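Local coordinates for gamma-glutamyltranspeptidase (Ggt) (Helicobacter pylori 26695, PDB 5BPK), which probably transfers the gamma-glutamyl group of glutathione and related compounds to water or to acceptor amino acids and peptides, as a member of the Ntn-hydrolase superfamily, at residues F70-A73 and V74-A78; L158-P161 and A162-L165; H313-A316 and E317-Q321; Y348-K351 and I352-T355. All coordinates share one frame; numbering follows the deposited sequence.

Contact 1. Residues F70-A73 and V74-A78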
loop_
_atom_site.group_PDB
_atom_site.type_symbol
_atom_site.label_atom_id
_atom_site.label_comp_id
_atom_site.label_asym_id
_atom_site.label_seq_id
_atom_site.Cartn_x
_atom_site.Cartn_y
_atom_site.Cartn_z
ATOM N N PHE A 70 7.178 12.263 -4.831
ATOM C CA PHE A 70 8.522 12.755 -4.490
ATOM C C PHE A 70 8.586 13.494 -3.145
ATOM O O PHE A 70 9.571 13.362 -2.417
ATOM C CB PHE A 70 9.102 13.629 -5.604
ATOM C CG PHE A 70 9.492 12.855 -6.837
ATOM C CD1 PHE A 70 10.531 11.941 -6.785
ATOM C CD2 PHE A 70 8.820 13.033 -8.041
ATOM C CE1 PHE A 70 10.908 11.215 -7.904
ATOM C CE2 PHE A 70 9.195 12.308 -9.171
ATOM C CZ PHE A 70 10.246 11.401 -9.094
ATOM N N ALA A 71 7.559 14.280 -2.820
ATOM C CA ALA A 71 7.527 14.994 -1.531
ATOM C C ALA A 71 7.546 14.024 -0.348
ATOM O O ALA A 71 8.313 14.210 0.590
ATOM C CB ALA A 71 6.322 15.931 -1.452
ATOM N N LEU A 72 6.743 12.967 -0.413
ATOM C CA LEU A 72 6.718 11.976 0.671
ATOM C C LEU A 72 8.052 11.235 0.819
ATOM O O LEU A 72 8.400 10.783 1.917
ATOM C CB LEU A 72 5.586 10.963 0.446
ATOM C CG LEU A 72 4.154 11.451 0.646
ATOM C CD1 LEU A 72 3.151 10.380 0.151
ATOM C CD2 LEU A 72 3.896 11.805 2.110
ATOM N N ALA A 73 8.794 11.099 -0.281
ATOM C CA ALA A 73 10.136 10.504 -0.228
ATOM C C ALA A 73 11.108 11.299 0.665
ATOM O O ALA A 73 12.113 10.750 1.146
ATOM C CB ALA A 73 10.720 10.336 -1.646
ATOM N N VAL A 74 10.794 12.572 0.885
ATOM C CA VAL A 74 11.603 13.466 1.704
ATOM C C VAL A 74 11.007 13.618 3.115
ATOM O O VAL A 74 11.711 13.464 4.100
ATOM C CB VAL A 74 11.732 14.844 1.016
ATOM C CG1 VAL A 74 12.518 15.830 1.889
ATOM C CG2 VAL A 74 12.396 14.688 -0.329
ATOM N N VAL A 75 9.710 13.890 3.207
ATOM C CA VAL A 75 9.091 14.247 4.496
ATOM C C VAL A 75 8.522 13.072 5.280
ATOM O O VAL A 75 8.166 13.232 6.447
ATOM C CB VAL A 75 7.998 15.316 4.327
ATOM C CG1 VAL A 75 8.592 16.580 3.684
ATOM C CG2 VAL A 75 6.797 14.803 3.501
ATOM N N HIS A 76 8.438 11.904 4.643
ATOM C CA HIS A 76 7.902 10.704 5.298
ATOM C C HIS A 76 8.774 9.483 4.990
ATOM O O HIS A 76 8.291 8.496 4.433
ATOM C CB HIS A 76 6.459 10.507 4.824
ATOM C CG HIS A 76 5.694 9.457 5.569
ATOM N ND1 HIS A 76 6.084 8.980 6.805
ATOM C CD2 HIS A 76 4.564 8.784 5.242
ATOM C CE1 HIS A 76 5.210 8.077 7.215
ATOM N NE2 HIS A 76 4.278 7.938 6.286
ATOM N N PRO A 77 10.074 9.541 5.360
ATOM C CA PRO A 77 11.026 8.503 4.947
ATOM C C PRO A 77 10.797 7.109 5.537
ATOM O O PRO A 77 11.385 6.139 5.051
ATOM C CB PRO A 77 12.391 9.077 5.360
ATOM C CG PRO A 77 12.106 10.157 6.310
ATOM C CD PRO A 77 10.737 10.660 6.055
ATOM N N ALA A 78 9.928 6.996 6.543
ATOM C CA ALA A 78 9.529 5.682 7.023
ATOM C C ALA A 78 8.779 4.876 5.952
ATOM O O ALA A 78 8.778 3.649 5.992
ATOM C CB ALA A 78 8.671 5.782 8.303
#
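Ala71 O accepts two backbone bonds at the end of helix 61-75. Val75 N closes an ordinary i to i+4 turn at 3.0 Å, approaching nearly in line with the carbonyl bond, whereas Val74 N, also 3.0 Å from Ala71 O, comes from above the carbonyl plane, 57° out of it. The additional i+3 bond gives the last turn some 3-10 character. His76 N still bonds to Leu72 O at 2.9 Å, but with a bent N-H...O angle of 141°, and His76 is the first residue to leave helical backbone angles. Its side chain runs alongside that of Leu72 and points the same way: Leu72 CD2 stands 4.0 Å from His76 CB and near the plane of the imidazole, at its edge. With Val75 CG1 anti to the carbonyl carbon (chi1 -58°), CG2 falls between N and C and comes 3.3 Å from Ala71 O. The side chain of His76 lies about 10 Å from the bound dihydrooxazole amino acid, and Leu72 and His76 touch a neighbouring Ggt chain. This helix C-terminus sits inside a helical cluster, with Val74 and Val75 facing helix 155-168, Phe70 meeting helix 214-226, and Ala71 and Leu72 resting on helix 45-56.

Contact 2. Residues L158-P161 and A162-L165; sequences LIDP and AIKL
Ile159 and Ile163 touch one turn apart on helix 155-168, an alpha-helix kinked by an internal proline. The CG2 methyl of Ile159 meets the CD1 tip of Ile163 at 3.9 Å, the two side chains running at a slant to each other. Ile163 CG1 lies anti to its carbonyl carbon (chi1 -67°), which directs the chain back along the helix toward Ile159. On the same flank, Asp160 OD1 is 4.0 Å from Ile163 CD1, but its strong partner is elsewhere: a salt bridge to Lys224 of helix 214-226.

Behind these side chains stands the backbone ladder. Ile163 N bonds to Ile159 O at 3.0 Å and Lys164 N to Asp160 O at 2.9 Å, both with N-H...O angles of 164°, and Leu165 N follows to Pro161 O. Pro161 has no N-H to give to the turn before it, which is where the helix kinks. Further out, Ile163 packs against Leu220 and Asn221 of helix 214-226, Ala162 against Phe70 of helix 61-75, and Pro161 against Ile50 of helix 45-56, which places this turn between three other helices of the fold. A water bridges the kinked turn: it donates to Leu158 O at 2.8 Å and accepts only a weak bond from Ala162 N, 3.2 Å away.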
loop_
_atom_site.group_PDB
_atom_site.type_symbol
_atom_site.label_atom_id
_atom_site.label_comp_id
_atom_site.label_asym_id
_atom_site.label_seq_id
_atom_site.Cartn_x
_atom_site.Cartn_y
_atom_site.Cartn_z
ATOM N N LEU A 158 7.393 19.663 -10.648
ATOM C CA LEU A 158 6.752 18.747 -9.707
ATOM C C LEU A 158 7.715 18.222 -8.648
ATOM O O LEU A 158 7.292 17.897 -7.530
ATOM C CB LEU A 158 6.087 17.597 -10.467
ATOM C CG LEU A 158 4.997 18.009 -11.461
ATOM C CD1 LEU A 158 4.525 16.786 -12.239
ATOM C CD2 LEU A 158 3.822 18.740 -10.803
ATOM N N ILE A 159 9.002 18.156 -8.982
ATOM C CA ILE A 159 10.018 17.628 -8.059
ATOM C C ILE A 159 10.715 18.730 -7.246
ATOM O O ILE A 159 11.288 18.463 -6.191
ATOM C CB ILE A 159 11.059 16.753 -8.818
ATOM C CG1 ILE A 159 11.777 15.783 -7.866
ATOM C CG2 ILE A 159 12.071 17.633 -9.606
ATOM C CD1 ILE A 159 12.487 14.665 -8.593
ATOM N N ASP A 160 10.657 19.971 -7.720
ATOM C CA ASP A 160 11.307 21.067 -7.006
ATOM C C ASP A 160 10.885 21.184 -5.533
ATOM O O ASP A 160 11.742 21.412 -4.682
ATOM C CB ASP A 160 11.096 22.414 -7.720
ATOM C CG ASP A 160 12.162 22.704 -8.777
ATOM O OD1 ASP A 160 13.177 21.984 -8.859
ATOM O OD2 ASP A 160 11.977 23.678 -9.526
ATOM N N PRO A 161 9.578 21.020 -5.219
ATOM C CA PRO A 161 9.218 21.151 -3.796
ATOM C C PRO A 161 9.904 20.122 -2.901
ATOM O O PRO A 161 10.342 20.445 -1.794
ATOM C CB PRO A 161 7.698 20.956 -3.798
ATOM C CG PRO A 161 7.281 21.467 -5.138
ATOM C CD PRO A 161 8.376 21.027 -6.080
ATOM N N ALA A 162 9.997 18.896 -3.391
ATOM C CA ALA A 162 10.705 17.847 -2.683
ATOM C C ALA A 162 12.180 18.201 -2.510
ATOM O O ALA A 162 12.732 18.037 -1.427
ATOM C CB ALA A 162 10.552 16.506 -3.425
ATOM N N ILE A 163 12.809 18.706 -3.572
ATOM C CA ILE A 163 14.219 19.102 -3.507
ATOM C C ILE A 163 14.424 20.203 -2.460
ATOM O O ILE A 163 15.374 20.146 -1.666
ATOM C CB ILE A 163 14.743 19.574 -4.886
ATOM C CG1 ILE A 163 14.791 18.401 -5.873
ATOM C CG2 ILE A 163 16.134 20.177 -4.738
ATOM C CD1 ILE A 163 15.020 18.803 -7.329
ATOM N N LYS A 164 13.524 21.184 -2.448
ATOM C CA LYS A 164 13.587 22.284 -1.477
ATOM C C LYS A 164 13.563 21.760 -0.037
ATOM O O LYS A 164 14.331 22.208 0.809
ATOM C CB LYS A 164 12.419 23.253 -1.683
ATOM C CG LYS A 164 12.539 24.551 -0.907
ATOM C CD LYS A 164 11.311 25.430 -1.083
ATOM C CE LYS A 164 11.559 26.851 -0.584
ATOM N NZ LYS A 164 10.600 27.822 -1.197
ATOM N N LEU A 165 12.675 20.805 0.228
ATOM C CA LEU A 165 12.557 20.216 1.558
ATOM C C LEU A 165 13.775 19.374 1.936
ATOM O O LEU A 165 14.154 19.332 3.103
ATOM C CB LEU A 165 11.273 19.383 1.669
ATOM C CG LEU A 165 10.009 20.255 1.769
ATOM C CD1 LEU A 165 8.760 19.505 1.328
ATOM C CD2 LEU A 165 9.834 20.812 3.179
HETATM O O HOH W 1 7.474 17.428 -4.818
#

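Contact 3. Residues H313-A316 and E317-Q321; sequences HIAA and EAMRQ
His313 and Glu317 meet one turn apart in the middle of alpha-helix 309-329, where every touching residue is buried, so the contrast is between a close polar flank and a looser apolar one rather than between core and solvent. The backbone is regular: the N atoms of Glu317, Ala318, Met319 and Arg320 donate, in i to i+4 order, to the carbonyls of His313 to Ala316. On the tight flank, Glu317 CG lies 3.5 Å from His313 CE1, and the imidazole and carboxylate planes are 33° apart. A bend in the glutamate chain (chi2 -53°) turns its carboxylate along the helix toward Arg320. The arginine takes it side-on with two nitrogens: NH2 reaches the syn lone pair of Glu317 OE2 at 2.8 Å, almost in the guanidinium plane, while NE meets OE1 of Glu317 at 3.2 Å, tilted out of the carboxylate plane. Together the two bonds restrict how far the carboxylate and guanidinium can turn against each other.

In the segment after helix 346-354, Thr362 N donates to Glu317 OE1 and Gln357 O is bonded to His313 NE2. From a neighbouring Ggt chain, Tyr153 OH bonds to His313 ND1, and Asp131 makes a salt bridge to Arg320 NH1, so that two carboxylates share the guanidinium.

The other flank is made of small and flexible apolar groups. Ala318 faces Ile292 and Val295 of helix 285-296, and Ala315 touches Met296 there. Met319, extended beyond CG, brings its CE methyl no nearer than 4.4 Å to Ala315 CB, although its CG lies 3.2 Å from Ala315 O.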
loop_
_atom_site.group_PDB
_atom_site.type_symbol
_atom_site.label_atom_id
_atom_site.label_comp_id
_atom_site.label_asym_id
_atom_site.label_seq_id
_atom_site.Cartn_x
_atom_site.Cartn_y
_atom_site.Cartn_z
ATOM N N HIS A 313 -19.899 -11.091 10.965
ATOM C CA HIS A 313 -19.770 -12.537 10.730
ATOM C C HIS A 313 -19.679 -12.879 9.240
ATOM O O HIS A 313 -18.776 -13.605 8.807
ATOM C CB HIS A 313 -20.947 -13.275 11.395
ATOM C CG HIS A 313 -20.972 -14.749 11.141
ATOM N ND1 HIS A 313 -19.851 -15.543 11.255
ATOM C CD2 HIS A 313 -21.995 -15.579 10.830
ATOM C CE1 HIS A 313 -20.181 -16.799 11.009
ATOM N NE2 HIS A 313 -21.474 -16.849 10.748
ATOM N N ILE A 314 -20.589 -12.335 8.441
ATOM C CA ILE A 314 -20.569 -12.593 6.999
ATOM C C ILE A 314 -19.247 -12.117 6.385
ATOM O O ILE A 314 -18.585 -12.854 5.638
ATOM C CB ILE A 314 -21.770 -11.934 6.297
ATOM C CG1 ILE A 314 -23.068 -12.623 6.723
ATOM C CG2 ILE A 314 -21.613 -12.004 4.795
ATOM C CD1 ILE A 314 -24.320 -11.848 6.373
ATOM N N ALA A 315 -18.857 -10.887 6.706
ATOM C CA ALA A 315 -17.579 -10.330 6.221
ATOM C C ALA A 315 -16.378 -11.160 6.654
ATOM O O ALA A 315 -15.475 -11.412 5.845
ATOM C CB ALA A 315 -17.414 -8.883 6.693
ATOM N N ALA A 316 -16.343 -11.534 7.928
ATOM C CA ALA A 316 -15.199 -12.246 8.490
ATOM C C ALA A 316 -15.046 -13.644 7.886
ATOM O O ALA A 316 -13.927 -14.103 7.665
ATOM C CB ALA A 316 -15.305 -12.323 10.022
ATOM N N GLU A 317 -16.161 -14.345 7.667
ATOM C CA GLU A 317 -16.074 -15.650 7.005
ATOM C C GLU A 317 -15.623 -15.530 5.542
ATOM O O GLU A 317 -14.859 -16.374 5.043
ATOM C CB GLU A 317 -17.376 -16.433 7.129
ATOM C CG GLU A 317 -17.729 -16.793 8.577
ATOM C CD GLU A 317 -16.591 -17.516 9.285
ATOM O OE1 GLU A 317 -16.330 -18.676 8.928
ATOM O OE2 GLU A 317 -15.946 -16.915 10.176
ATOM N N ALA A 318 -16.055 -14.472 4.855
ATOM C CA ALA A 318 -15.578 -14.223 3.499
ATOM C C ALA A 318 -14.073 -13.941 3.501
ATOM O O ALA A 318 -13.353 -14.455 2.652
ATOM C CB ALA A 318 -16.336 -13.074 2.841
ATOM N N MET A 319 -13.612 -13.127 4.450
ATOM C CA MET A 319 -12.185 -12.829 4.614
ATOM C C MET A 319 -11.388 -14.105 4.848
ATOM O O MET A 319 -10.339 -14.299 4.264
ATOM C CB MET A 319 -11.953 -11.898 5.808
ATOM C CG MET A 319 -12.459 -10.491 5.637
ATOM S SD MET A 319 -12.481 -9.586 7.205
ATOM C CE MET A 319 -13.122 -7.993 6.634
ATOM N N ARG A 320 -11.895 -14.959 5.727
ATOM C CA ARG A 320 -11.216 -16.203 6.071
ATOM C C ARG A 320 -10.924 -17.018 4.826
ATOM O O ARG A 320 -9.804 -17.486 4.649
ATOM C CB ARG A 320 -12.074 -17.022 7.024
ATOM C CG ARG A 320 -11.370 -18.191 7.671
ATOM C CD ARG A 320 -12.376 -19.142 8.296
ATOM N NE ARG A 320 -13.203 -18.542 9.351
ATOM C CZ ARG A 320 -12.830 -18.416 10.625
ATOM N NH1 ARG A 320 -11.614 -18.783 11.024
ATOM N NH2 ARG A 320 -13.678 -17.914 11.521
ATOM N N GLN A 321 -11.926 -17.189 3.966
ATOM C CA GLN A 321 -11.741 -17.946 2.730
ATOM C C GLN A 321 -10.785 -17.242 1.772
ATOM O O GLN A 321 -9.925 -17.888 1.168
ATOM C CB GLN A 321 -13.075 -18.188 2.014
ATOM C CG GLN A 321 -12.983 -19.117 0.795
ATOM C CD GLN A 321 -12.566 -20.537 1.164
ATOM O OE1 GLN A 321 -13.238 -21.205 1.949
ATOM N NE2 GLN A 321 -11.447 -21.000 0.599
#

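Contact 4. Residues Y348-K351 and I352-T355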
loop_
_atom_site.group_PDB
_atom_site.type_symbol
_atom_site.label_atom_id
_atom_site.label_comp_id
_atom_site.label_asym_id
_atom_site.label_seq_id
_atom_site.Cartn_x
_atom_site.Cartn_y
_atom_site.Cartn_z
ATOM N N TYR A 348 -18.726 -18.250 -7.511
ATOM C CA TYR A 348 -17.829 -18.730 -6.461
ATOM C C TYR A 348 -18.144 -18.048 -5.125
ATOM O O TYR A 348 -18.173 -18.690 -4.070
ATOM C CB TYR A 348 -16.362 -18.478 -6.875
ATOM C CG TYR A 348 -15.328 -18.891 -5.836
ATOM C CD1 TYR A 348 -15.364 -20.152 -5.248
ATOM C CD2 TYR A 348 -14.311 -18.024 -5.456
ATOM C CE1 TYR A 348 -14.430 -20.526 -4.308
ATOM C CE2 TYR A 348 -13.358 -18.395 -4.514
ATOM C CZ TYR A 348 -13.421 -19.639 -3.943
ATOM O OH TYR A 348 -12.502 -20.019 -3.002
ATOM N N ALA A 349 -18.348 -16.737 -5.177
ATOM C CA ALA A 349 -18.698 -15.968 -3.985
ATOM C C ALA A 349 -20.010 -16.462 -3.376
ATOM O O ALA A 349 -20.151 -16.521 -2.155
ATOM C CB ALA A 349 -18.796 -14.484 -4.314
ATOM N N LYS A 350 -20.970 -16.797 -4.238
ATOM C CA LYS A 350 -22.258 -17.328 -3.785
ATOM C C LYS A 350 -22.060 -18.669 -3.058
ATOM O O LYS A 350 -22.667 -18.903 -2.003
ATOM C CB LYS A 350 -23.248 -17.436 -4.961
ATOM C CG LYS A 350 -24.590 -18.141 -4.661
ATOM C CD LYS A 350 -25.353 -17.550 -3.474
ATOM C CE LYS A 350 -26.771 -18.141 -3.395
ATOM N NZ LYS A 350 -27.415 -17.955 -2.071
ATOM N N LYS A 351 -21.211 -19.539 -3.611
ATOM C CA LYS A 351 -20.866 -20.812 -2.965
ATOM C C LYS A 351 -20.248 -20.603 -1.581
ATOM O O LYS A 351 -20.577 -21.304 -0.626
ATOM C CB LYS A 351 -19.917 -21.632 -3.845
ATOM C CG LYS A 351 -20.617 -22.287 -5.018
ATOM C CD LYS A 351 -19.682 -23.100 -5.904
ATOM C CE LYS A 351 -20.384 -23.478 -7.211
ATOM N NZ LYS A 351 -19.587 -24.395 -8.069
ATOM N N ILE A 352 -19.361 -19.625 -1.473
ATOM C CA ILE A 352 -18.794 -19.261 -0.185
ATOM C C ILE A 352 -19.893 -18.779 0.769
ATOM O O ILE A 352 -20.029 -19.282 1.895
ATOM C CB ILE A 352 -17.712 -18.152 -0.311
ATOM C CG1 ILE A 352 -16.517 -18.637 -1.143
ATOM C CG2 ILE A 352 -17.245 -17.721 1.090
ATOM C CD1 ILE A 352 -15.494 -17.531 -1.488
ATOM N N PHE A 353 -20.701 -17.833 0.298
ATOM C CA PHE A 353 -21.791 -17.291 1.109
ATOM C C PHE A 353 -22.698 -18.401 1.671
ATOM O O PHE A 353 -23.056 -18.383 2.847
ATOM C CB PHE A 353 -22.613 -16.283 0.309
ATOM C CG PHE A 353 -23.730 -15.678 1.092
ATOM C CD1 PHE A 353 -23.478 -14.670 2.012
ATOM C CD2 PHE A 353 -25.033 -16.136 0.935
ATOM C CE1 PHE A 353 -24.496 -14.123 2.753
ATOM C CE2 PHE A 353 -26.066 -15.584 1.665
ATOM C CZ PHE A 353 -25.802 -14.576 2.576
ATOM N N ASP A 354 -23.028 -19.380 0.836
ATOM C CA ASP A 354 -23.978 -20.431 1.224
ATOM C C ASP A 354 -23.430 -21.354 2.325
ATOM O O ASP A 354 -24.213 -22.060 2.982
ATOM C CB ASP A 354 -24.417 -21.247 -0.003
ATOM C CG ASP A 354 -25.358 -20.468 -0.940
ATOM O OD1 ASP A 354 -25.937 -19.439 -0.527
ATOM O OD2 ASP A 354 -25.535 -20.904 -2.102
ATOM N N THR A 355 -22.108 -21.352 2.535
ATOM C CA THR A 355 -21.494 -22.119 3.635
ATOM C C THR A 355 -21.538 -21.394 4.991
ATOM O O THR A 355 -21.239 -21.988 6.036
ATOM C CB THR A 355 -20.014 -22.513 3.332
ATOM O OG1 THR A 355 -19.172 -21.347 3.357
ATOM C CG2 THR A 355 -19.900 -23.213 1.980
#
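Lys350 and Asp354 supply the charged interaction, a salt bridge between residues four apart on helix 346-354. Lys350 NZ reaches Asp354 OD1 at 2.6 Å, on the syn side of the carboxylate, and a bend at chi2 of the lysine (54°) sends its chain along the helix to get there. Lys350 NZ also lies at the edge of the Phe353 ring.

The aromatic interaction is a CH-pi contact on the buried flank. Ile352 CD1 sits over one face of Tyr348, 4.0 Å from the ring centroid and displaced toward the CE2-CZ rim. The hydroxyl of the tyrosine is held elsewhere, by Asp325 of helix 309-329, and Ile352 also packs on Gln291 and Val295 of helix 285-296.

Backbone bonds form the third group. Ile352 N, Phe353 N and Asp354 N donate to Tyr348 O, Ala349 O and Lys350 O in regular i+4 fashion. Near the end of the helix, Ile352 O accepts two bonds from one residue: Thr355 N at 3.0 Å, and Thr355 OG1 at 2.7 Å, in the carbonyl plane on a lone pair. Taken together, this is an amphipathic alpha-helix, its aromatic and aliphatic flank turned to helices 285-296 and 309-329 and its i to i+4 ion pair on the exposed side.

Overall arrangement
The four contacts fall into two pairs on opposite sides of the chain's centre, each pair with centres 11 Å apart. Contacts 1 and 2 lie on helices 61-75 and 155-168, which pack together through apolar groups such as Val75 CG1 and Leu165 CD1; contacts 3 and 4 lie on helices 309-329 and 346-354, where Gln321 rests on Ile352. Contact 1, mostly buried, and contact 3, buried throughout, both touch the partner chain, the first by packing and backbone bonds, the second through a salt bridge and hydrogen bonds. Contacts 2 and 4 are partly buried, and each places a lysine-aspartate salt bridge beside hydrophobic side chains, reaching another helix in contact 2 but staying within one helix in contact 4.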